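Local coordinates for AAC3-I (Uncultured bacterium, PDB 5HMN), which probably transfers an acetyl group from acetyl-coenzyme A to an aminoglycoside antibiotic, a reaction that would confer resistance, at residues D6-S11 / V15-T20; L69-L74 / E106-L111. One frame throughout, in Å; residues are numbered along the deposited sequence.

Contact 1 comes first along the chain and closes before contact 2 opens. Both rest on the same mixed sheet of the GNAT fold, with centres about 14 Å apart. Contact 1 ties strand 5-9, at one edge of the sheet within this chain, to helix 15-28. Contact 2 packs helix 100-115 on strand 64-75, nearer the centre of the chain. Segment 6-11 serves both: His8 and Leu10 turn to helix 15-28, while Val7 and Gln9 face helix 100-115. Val7 CG1 packs on Lys107 CB at 3.6 Å. The two helices therefore lie on opposite faces of the sheet. Coenzyme A is closer to contact 2, about 8 Å from the side chain of Leu69.

Contact 1: residues D6-S11 / V15-T20; sequences DVHQLS and VALMET
The first strand and first helix of the GNAT fold meet here, joined by a short turn, and Leu10 makes the main bridge between them. Its two methyls divide the work. CD1 reaches the helix backbone at Met18, 3.8 Å from Met18 CA. It also lies 3.8 Å from Met18 SD. The Met18 chain leaves with CG anti to the backbone N (chi1 -173°), then bends at chi2 (73°), which brings the sulfur back beside this methyl. CD2 of Leu10 turns to Leu17 and packs 3.7 Å from Leu17 CD2. The same Leu17 methyl sits at the edge of the His8 ring, near its plane, with His8 CD2 4.1 Å from Leu17 CD2. No hydrogen bond crosses between residues 6-11 and 15-20. The polar work is done in the turn: Glu14 OE1 takes hydrogen bonds from His8 NE2 and Ser11 N, while Ser11 OG bonds to Asn13 N. The bond from His8 NE2 to Glu14 OE1 helps fix the rotation of the imidazole. Leu10 and Met18 are buried, and both also touch Ala56 of the neighbouring strand 54-61. Phe77 of the second subunit packs on Met18. The arrangement is the N-terminal beta-alpha unit of the GNAT fold, with the helix laid against one face of the sheet.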
ATOM      1  N   ASP C   6     -12.975   0.498  23.824  1.00 48.86           N
ATOM      2  CA  ASP C   6     -12.677   1.834  23.336  1.00 46.41           C
ATOM      3  C   ASP C   6     -11.732   1.770  22.137  1.00 45.48           C
ATOM      4  O   ASP C   6     -10.563   1.410  22.280  1.00 39.78           O
ATOM      5  CB  ASP C   6     -12.065   2.683  24.452  1.00 57.19           C
ATOM      6  CG  ASP C   6     -11.756   4.098  24.008  1.00 81.73           C
ATOM      7  OD1 ASP C   6     -12.709   4.842  23.694  1.00 98.83           O
ATOM      8  OD2 ASP C   6     -10.562   4.471  23.983  1.00 61.74           O
ATOM      9  N   VAL C   7     -12.248   2.105  20.955  1.00 42.82           N
ATOM     10  CA  VAL C   7     -11.423   2.160  19.750  1.00 40.02           C
ATOM     11  C   VAL C   7     -10.929   3.586  19.532  1.00 42.27           C
ATOM     12  O   VAL C   7     -11.722   4.514  19.376  1.00 47.38           O
ATOM     13  CB  VAL C   7     -12.186   1.679  18.510  1.00 43.49           C
ATOM     14  CG1 VAL C   7     -11.316   1.820  17.281  1.00 52.49           C
ATOM     15  CG2 VAL C   7     -12.621   0.232  18.689  1.00 43.76           C
ATOM     16  N   HIS C   8      -9.612   3.749  19.516  1.00 41.40           N
ATOM     17  CA  HIS C   8      -8.998   5.068  19.595  1.00 56.34           C
ATOM     18  C   HIS C   8      -7.933   5.284  18.513  1.00 46.45           C
ATOM     19  O   HIS C   8      -7.033   4.466  18.342  1.00 44.73           O
ATOM     20  CB  HIS C   8      -8.397   5.251  20.994  1.00 56.22           C
ATOM     21  CG  HIS C   8      -7.526   6.456  21.134  1.00 53.13           C
ATOM     22  ND1 HIS C   8      -7.999   7.741  20.973  1.00 78.87           N
ATOM     23  CD2 HIS C   8      -6.211   6.574  21.433  1.00 57.10           C
ATOM     24  CE1 HIS C   8      -7.011   8.598  21.160  1.00 78.18           C
ATOM     25  NE2 HIS C   8      -5.916   7.916  21.440  1.00 69.04           N
ATOM     26  N   GLN C   9      -8.041   6.384  17.773  1.00 50.81           N
ATOM     27  CA  GLN C   9      -7.008   6.727  16.797  1.00 40.48           C
ATOM     28  C   GLN C   9      -5.822   7.378  17.496  1.00 40.51           C
ATOM     29  O   GLN C   9      -5.979   8.370  18.212  1.00 47.56           O
ATOM     30  CB  GLN C   9      -7.551   7.654  15.713  1.00 41.84           C
ATOM     31  CG  GLN C   9      -6.498   8.045  14.686  1.00 45.17           C
ATOM     32  CD  GLN C   9      -7.052   8.876  13.543  1.00 59.44           C
ATOM     33  OE1 GLN C   9      -8.237   9.208  13.509  1.00 65.74           O
ATOM     34  NE2 GLN C   9      -6.188   9.217  12.596  1.00 46.55           N
ATOM     35  N   LEU C  10      -4.637   6.814  17.299  1.00 39.38           N
ATOM     36  CA  LEU C  10      -3.438   7.333  17.949  1.00 40.22           C
ATOM     37  C   LEU C  10      -3.055   8.705  17.392  1.00 41.53           C
ATOM     38  O   LEU C  10      -3.064   8.916  16.182  1.00 42.54           O
ATOM     39  CB  LEU C  10      -2.274   6.354  17.789  1.00 40.79           C
ATOM     40  CG  LEU C  10      -2.498   4.957  18.379  1.00 42.47           C
ATOM     41  CD1 LEU C  10      -1.193   4.176  18.425  1.00 48.62           C
ATOM     42  CD2 LEU C  10      -3.128   5.038  19.757  1.00 47.03           C
ATOM     43  N   SER C  11      -2.730   9.632  18.289  1.00 43.57           N
ATOM     44  CA  SER C  11      -2.314  10.976  17.902  1.00 47.91           C
ATOM     45  C   SER C  11      -0.790  11.059  17.915  1.00 48.03           C
ATOM     46  O   SER C  11      -0.130  10.145  18.412  1.00 56.67           O
ATOM     47  CB  SER C  11      -2.922  12.014  18.851  1.00 54.18           C
ATOM     48  OG  SER C  11      -2.089  12.215  19.978  1.00 56.78           O
ATOM     49  N   VAL C  15       3.025   8.340  21.064  1.00 46.13           N
ATOM     50  CA  VAL C  15       4.028   7.387  20.598  1.00 50.17           C
ATOM     51  C   VAL C  15       4.147   6.220  21.578  1.00 48.92           C
ATOM     52  O   VAL C  15       4.376   5.075  21.178  1.00 47.52           O
ATOM     53  CB  VAL C  15       5.407   8.060  20.414  1.00 63.88           C
ATOM     54  CG1 VAL C  15       6.477   7.030  20.084  1.00 50.54           C
ATOM     55  CG2 VAL C  15       5.336   9.125  19.327  1.00 65.79           C
ATOM     56  N   ALA C  16       3.977   6.521  22.862  1.00 41.90           N
ATOM     57  CA  ALA C  16       4.013   5.503  23.906  1.00 43.13           C
ATOM     58  C   ALA C  16       2.975   4.409  23.662  1.00 36.09           C
ATOM     59  O   ALA C  16       3.256   3.228  23.846  1.00 44.56           O
ATOM     60  CB  ALA C  16       3.798   6.143  25.269  1.00 41.02           C
ATOM     61  N   LEU C  17       1.778   4.807  23.247  1.00 43.76           N
ATOM     62  CA  LEU C  17       0.717   3.853  22.924  1.00 34.77           C
ATOM     63  C   LEU C  17       1.092   3.010  21.710  1.00 44.02           C
ATOM     64  O   LEU C  17       0.776   1.824  21.641  1.00 31.93           O
ATOM     65  CB  LEU C  17      -0.604   4.582  22.668  1.00 43.72           C
ATOM     66  CG  LEU C  17      -1.603   4.645  23.825  1.00 59.93           C
ATOM     67  CD1 LEU C  17      -0.949   5.196  25.073  1.00 56.43           C
ATOM     68  CD2 LEU C  17      -2.816   5.480  23.447  1.00 50.91           C
ATOM     69  N   MET C  18       1.771   3.631  20.753  1.00 37.01           N
ATOM     70  CA  MET C  18       2.207   2.937  19.548  1.00 41.17           C
ATOM     71  C   MET C  18       3.186   1.820  19.898  1.00 36.15           C
ATOM     72  O   MET C  18       3.128   0.732  19.326  1.00 41.43           O
ATOM     73  CB  MET C  18       2.847   3.924  18.566  1.00 36.82           C
ATOM     74  CG  MET C  18       3.188   3.325  17.217  1.00 59.68           C
ATOM     75  SD  MET C  18       1.708   3.024  16.243  1.00 78.03           S
ATOM     76  CE  MET C  18       2.262   1.698  15.183  1.00 86.27           C
ATOM     77  N   GLU C  19       4.072   2.094  20.858  1.00 38.41           N
ATOM     78  CA  GLU C  19       5.070   1.120  21.304  1.00 35.29           C
ATOM     79  C   GLU C  19       4.441  -0.114  21.924  1.00 36.95           C
ATOM     80  O   GLU C  19       4.910  -1.236  21.724  1.00 35.81           O
ATOM     81  CB  GLU C  19       6.026   1.766  22.312  1.00 49.42           C
ATOM     82  CG  GLU C  19       7.005   2.741  21.689  1.00 76.11           C
ATOM     83  CD  GLU C  19       7.362   2.368  20.264  1.00 96.59           C
ATOM     84  OE1 GLU C  19       8.320   1.588  20.074  1.00103.73           O
ATOM     85  OE2 GLU C  19       6.688   2.856  19.330  1.00102.31           O
ATOM     86  N   THR C  20       3.387   0.099  22.703  1.00 36.55           N
ATOM     87  CA  THR C  20       2.662  -0.998  23.322  1.00 31.49           C
ATOM     88  C   THR C  20       1.899  -1.779  22.257  1.00 30.57           C
ATOM     89  O   THR C  20       1.819  -3.005  22.304  1.00 34.97           O
ATOM     90  CB  THR C  20       1.692  -0.485  24.397  1.00 32.88           C
ATOM     91  OG1 THR C  20       2.423   0.277  25.369  1.00 32.39           O
ATOM     92  CG2 THR C  20       0.991  -1.647  25.089  1.00 40.47           C
TER

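Contact 2: residues L69-L74 / E106-L111; sequences LAAYEL and EKLKEL
Leu108 projects from helix 100-115 onto strand 64-75 and meets Leu69 and Ala71. Its CB points toward the strand but makes no close contact with it. The torsion about CA-CB puts CG anti to the backbone N (chi1 -170°), which carries the branch out from the helix. CG itself stays 4.5 Å from Leu69 CD2, its nearest partner on the strand, so the methyls do the touching. CD1 lies 4.1 Å from Leu69 CD2 and also borders Ala71. CD2 lies 3.9 Å from Leu69 CD2 and 4.0 Å from Leu69 CD1, and is slightly the nearer of the two methyls to Ala71 CB, at 4.3 Å. The Leu69 and Leu108 side chains cross at about a right angle. Leu69 and Ala71 alternate with Ala70 along the strand, so their CB atoms share the face turned to the helix, while that of Ala70 points away. All three touching residues are buried, and the contact is wholly apolar: no hydrogen bond or salt bridge crosses it.

Further along the strand, Glu73 forms a salt bridge through OE1 to Arg115 NH1 at the end of the same helix. The other face of the strand looks to the second subunit, where Phe77 packs on Ala70 and Tyr72. Around the contact, Leu108 also touches Ile55 of strand 54-61, Ile86 of strand 82-91 and Ile120 of strand 119-124. Helix 100-115 thus packs on one face of the sheet, with Leu108 set among four of its strands.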
ATOM      1  N   LEU C  69      -4.805  -1.560  14.694  1.00 25.84           N
ATOM      2  CA  LEU C  69      -4.816  -1.532  13.242  1.00 25.49           C
ATOM      3  C   LEU C  69      -3.873  -0.447  12.732  1.00 33.32           C
ATOM      4  O   LEU C  69      -3.859   0.669  13.259  1.00 34.18           O
ATOM      5  CB  LEU C  69      -6.248  -1.292  12.738  1.00 29.65           C
ATOM      6  CG  LEU C  69      -6.534  -1.092  11.253  1.00 42.12           C
ATOM      7  CD1 LEU C  69      -7.912  -1.652  10.927  1.00 34.02           C
ATOM      8  CD2 LEU C  69      -6.459   0.383  10.873  1.00 32.74           C
ATOM      9  N   ALA C  70      -3.078  -0.787  11.722  1.00 25.21           N
ATOM     10  CA  ALA C  70      -2.237   0.187  11.031  1.00 30.38           C
ATOM     11  C   ALA C  70      -2.619   0.236   9.555  1.00 34.28           C
ATOM     12  O   ALA C  70      -2.708  -0.803   8.898  1.00 29.21           O
ATOM     13  CB  ALA C  70      -0.767  -0.163  11.189  1.00 26.05           C
ATOM     14  N   ALA C  71      -2.845   1.439   9.033  1.00 33.55           N
ATOM     15  CA  ALA C  71      -3.304   1.583   7.656  1.00 28.79           C
ATOM     16  C   ALA C  71      -2.687   2.798   6.967  1.00 28.22           C
ATOM     17  O   ALA C  71      -2.239   3.738   7.623  1.00 26.43           O
ATOM     18  CB  ALA C  71      -4.821   1.674   7.615  1.00 28.64           C
ATOM     19  N   TYR C  72      -2.682   2.766   5.641  1.00 27.11           N
ATOM     20  CA  TYR C  72      -2.131   3.854   4.836  1.00 27.34           C
ATOM     21  C   TYR C  72      -3.181   4.359   3.860  1.00 29.94           C
ATOM     22  O   TYR C  72      -3.789   3.573   3.133  1.00 33.83           O
ATOM     23  CB  TYR C  72      -0.887   3.389   4.073  1.00 28.35           C
ATOM     24  CG  TYR C  72       0.283   2.977   4.949  1.00 27.38           C
ATOM     25  CD1 TYR C  72       0.390   1.684   5.435  1.00 28.66           C
ATOM     26  CD2 TYR C  72       1.289   3.883   5.268  1.00 33.42           C
ATOM     27  CE1 TYR C  72       1.460   1.304   6.235  1.00 32.34           C
ATOM     28  CE2 TYR C  72       2.361   3.513   6.061  1.00 40.17           C
ATOM     29  CZ  TYR C  72       2.440   2.223   6.542  1.00 37.26           C
ATOM     30  OH  TYR C  72       3.507   1.850   7.330  1.00 37.89           O
ATOM     31  N   GLU C  73      -3.408   5.669   3.847  1.00 27.88           N
ATOM     32  CA  GLU C  73      -4.294   6.252   2.849  1.00 28.41           C
ATOM     33  C   GLU C  73      -3.540   6.508   1.551  1.00 43.04           C
ATOM     34  O   GLU C  73      -2.528   7.211   1.536  1.00 36.60           O
ATOM     35  CB  GLU C  73      -4.916   7.551   3.354  1.00 35.92           C
ATOM     36  CG  GLU C  73      -5.856   8.192   2.342  1.00 44.10           C
ATOM     37  CD  GLU C  73      -6.340   9.565   2.772  1.00 55.78           C
ATOM     38  OE1 GLU C  73      -5.885  10.060   3.825  1.00 57.94           O
ATOM     39  OE2 GLU C  73      -7.176  10.147   2.053  1.00 65.17           O
ATOM     40  N   LEU C  74      -4.037   5.935   0.462  1.00 31.66           N
ATOM     41  CA  LEU C  74      -3.387   6.082  -0.835  1.00 27.29           C
ATOM     42  C   LEU C  74      -4.168   7.034  -1.730  1.00 35.18           C
ATOM     43  O   LEU C  74      -5.185   6.657  -2.313  1.00 36.59           O
ATOM     44  CB  LEU C  74      -3.242   4.715  -1.516  1.00 31.95           C
ATOM     45  CG  LEU C  74      -1.973   3.891  -1.269  1.00 49.94           C
ATOM     46  CD1 LEU C  74      -1.619   3.799   0.198  1.00 39.48           C
ATOM     47  CD2 LEU C  74      -2.123   2.499  -1.869  1.00 49.04           C
ATOM     48  N   GLU C 106     -14.805  -0.883  11.556  1.00 30.29           N
ATOM     49  CA  GLU C 106     -15.940   0.032  11.535  1.00 31.48           C
ATOM     50  C   GLU C 106     -15.470   1.462  11.788  1.00 46.35           C
ATOM     51  O   GLU C 106     -15.974   2.410  11.183  1.00 48.40           O
ATOM     52  CB  GLU C 106     -16.986  -0.380  12.573  1.00 47.57           C
ATOM     53  CG  GLU C 106     -18.183   0.552  12.650  1.00 66.95           C
ATOM     54  CD  GLU C 106     -19.367  -0.069  13.366  1.00 95.54           C
ATOM     55  OE1 GLU C 106     -19.156  -0.739  14.402  1.00 99.65           O
ATOM     56  OE2 GLU C 106     -20.509   0.106  12.889  1.00103.00           O
ATOM     57  N   LYS C 107     -14.494   1.603  12.677  1.00 34.21           N
ATOM     58  CA  LYS C 107     -13.891   2.896  12.974  1.00 36.96           C
ATOM     59  C   LYS C 107     -13.117   3.423  11.773  1.00 29.24           C
ATOM     60  O   LYS C 107     -13.141   4.619  11.482  1.00 38.88           O
ATOM     61  CB  LYS C 107     -12.968   2.787  14.184  1.00 45.82           C
ATOM     62  CG  LYS C 107     -12.145   4.028  14.466  1.00 28.99           C
ATOM     63  CD  LYS C 107     -13.001   5.148  15.013  1.00 38.60           C
ATOM     64  CE  LYS C 107     -12.141   6.329  15.426  1.00 66.00           C
ATOM     65  NZ  LYS C 107     -12.962   7.444  15.973  1.00 79.53           N
ATOM     66  N   LEU C 108     -12.431   2.524  11.076  1.00 29.75           N
ATOM     67  CA  LEU C 108     -11.646   2.913   9.909  1.00 33.03           C
ATOM     68  C   LEU C 108     -12.562   3.382   8.778  1.00 32.72           C
ATOM     69  O   LEU C 108     -12.198   4.263   8.002  1.00 42.86           O
ATOM     70  CB  LEU C 108     -10.770   1.750   9.441  1.00 30.39           C
ATOM     71  CG  LEU C 108      -9.726   2.086   8.374  1.00 27.65           C
ATOM     72  CD1 LEU C 108      -8.759   3.140   8.894  1.00 24.61           C
ATOM     73  CD2 LEU C 108      -8.978   0.838   7.939  1.00 33.17           C
ATOM     74  N   LYS C 109     -13.751   2.790   8.699  1.00 32.56           N
ATOM     75  CA  LYS C 109     -14.749   3.186   7.708  1.00 38.71           C
ATOM     76  C   LYS C 109     -15.209   4.625   7.911  1.00 42.59           C
ATOM     77  O   LYS C 109     -15.211   5.421   6.973  1.00 36.68           O
ATOM     78  CB  LYS C 109     -15.962   2.254   7.760  1.00 42.91           C
ATOM     79  CG  LYS C 109     -15.716   0.858   7.214  1.00 41.14           C
ATOM     80  CD  LYS C 109     -16.999   0.043   7.234  1.00 52.25           C
ATOM     81  CE  LYS C 109     -16.792  -1.337   6.633  1.00 55.81           C
ATOM     82  NZ  LYS C 109     -18.056  -2.123   6.592  1.00 66.41           N
ATOM     83  N   GLU C 110     -15.610   4.959   9.137  1.00 44.77           N
ATOM     84  CA  GLU C 110     -16.090   6.310   9.420  1.00 58.34           C
ATOM     85  C   GLU C 110     -14.949   7.322   9.335  1.00 41.52           C
ATOM     86  O   GLU C 110     -15.172   8.501   9.072  1.00 45.74           O
ATOM     87  CB  GLU C 110     -16.771   6.372  10.790  1.00 45.59           C
ATOM     88  CG  GLU C 110     -15.873   6.048  11.960  1.00 62.82           C
ATOM     89  CD  GLU C 110     -16.609   6.090  13.288  1.00 79.74           C
ATOM     90  OE1 GLU C 110     -17.594   5.338  13.452  1.00 79.71           O
ATOM     91  OE2 GLU C 110     -16.202   6.878  14.168  1.00 85.67           O
ATOM     92  N   LEU C 111     -13.721   6.854   9.541  1.00 44.98           N
ATOM     93  CA  LEU C 111     -12.551   7.700   9.332  1.00 42.42           C
ATOM     94  C   LEU C 111     -12.302   7.896   7.841  1.00 47.36           C
ATOM     95  O   LEU C 111     -11.890   8.972   7.403  1.00 46.45           O
ATOM     96  CB  LEU C 111     -11.315   7.097   9.996  1.00 49.62           C
ATOM     97  CG  LEU C 111     -11.154   7.315  11.500  1.00 50.31           C
ATOM     98  CD1 LEU C 111      -9.890   6.633  11.991  1.00 53.10           C
ATOM     99  CD2 LEU C 111     -11.121   8.798  11.823  1.00 53.32           C
TER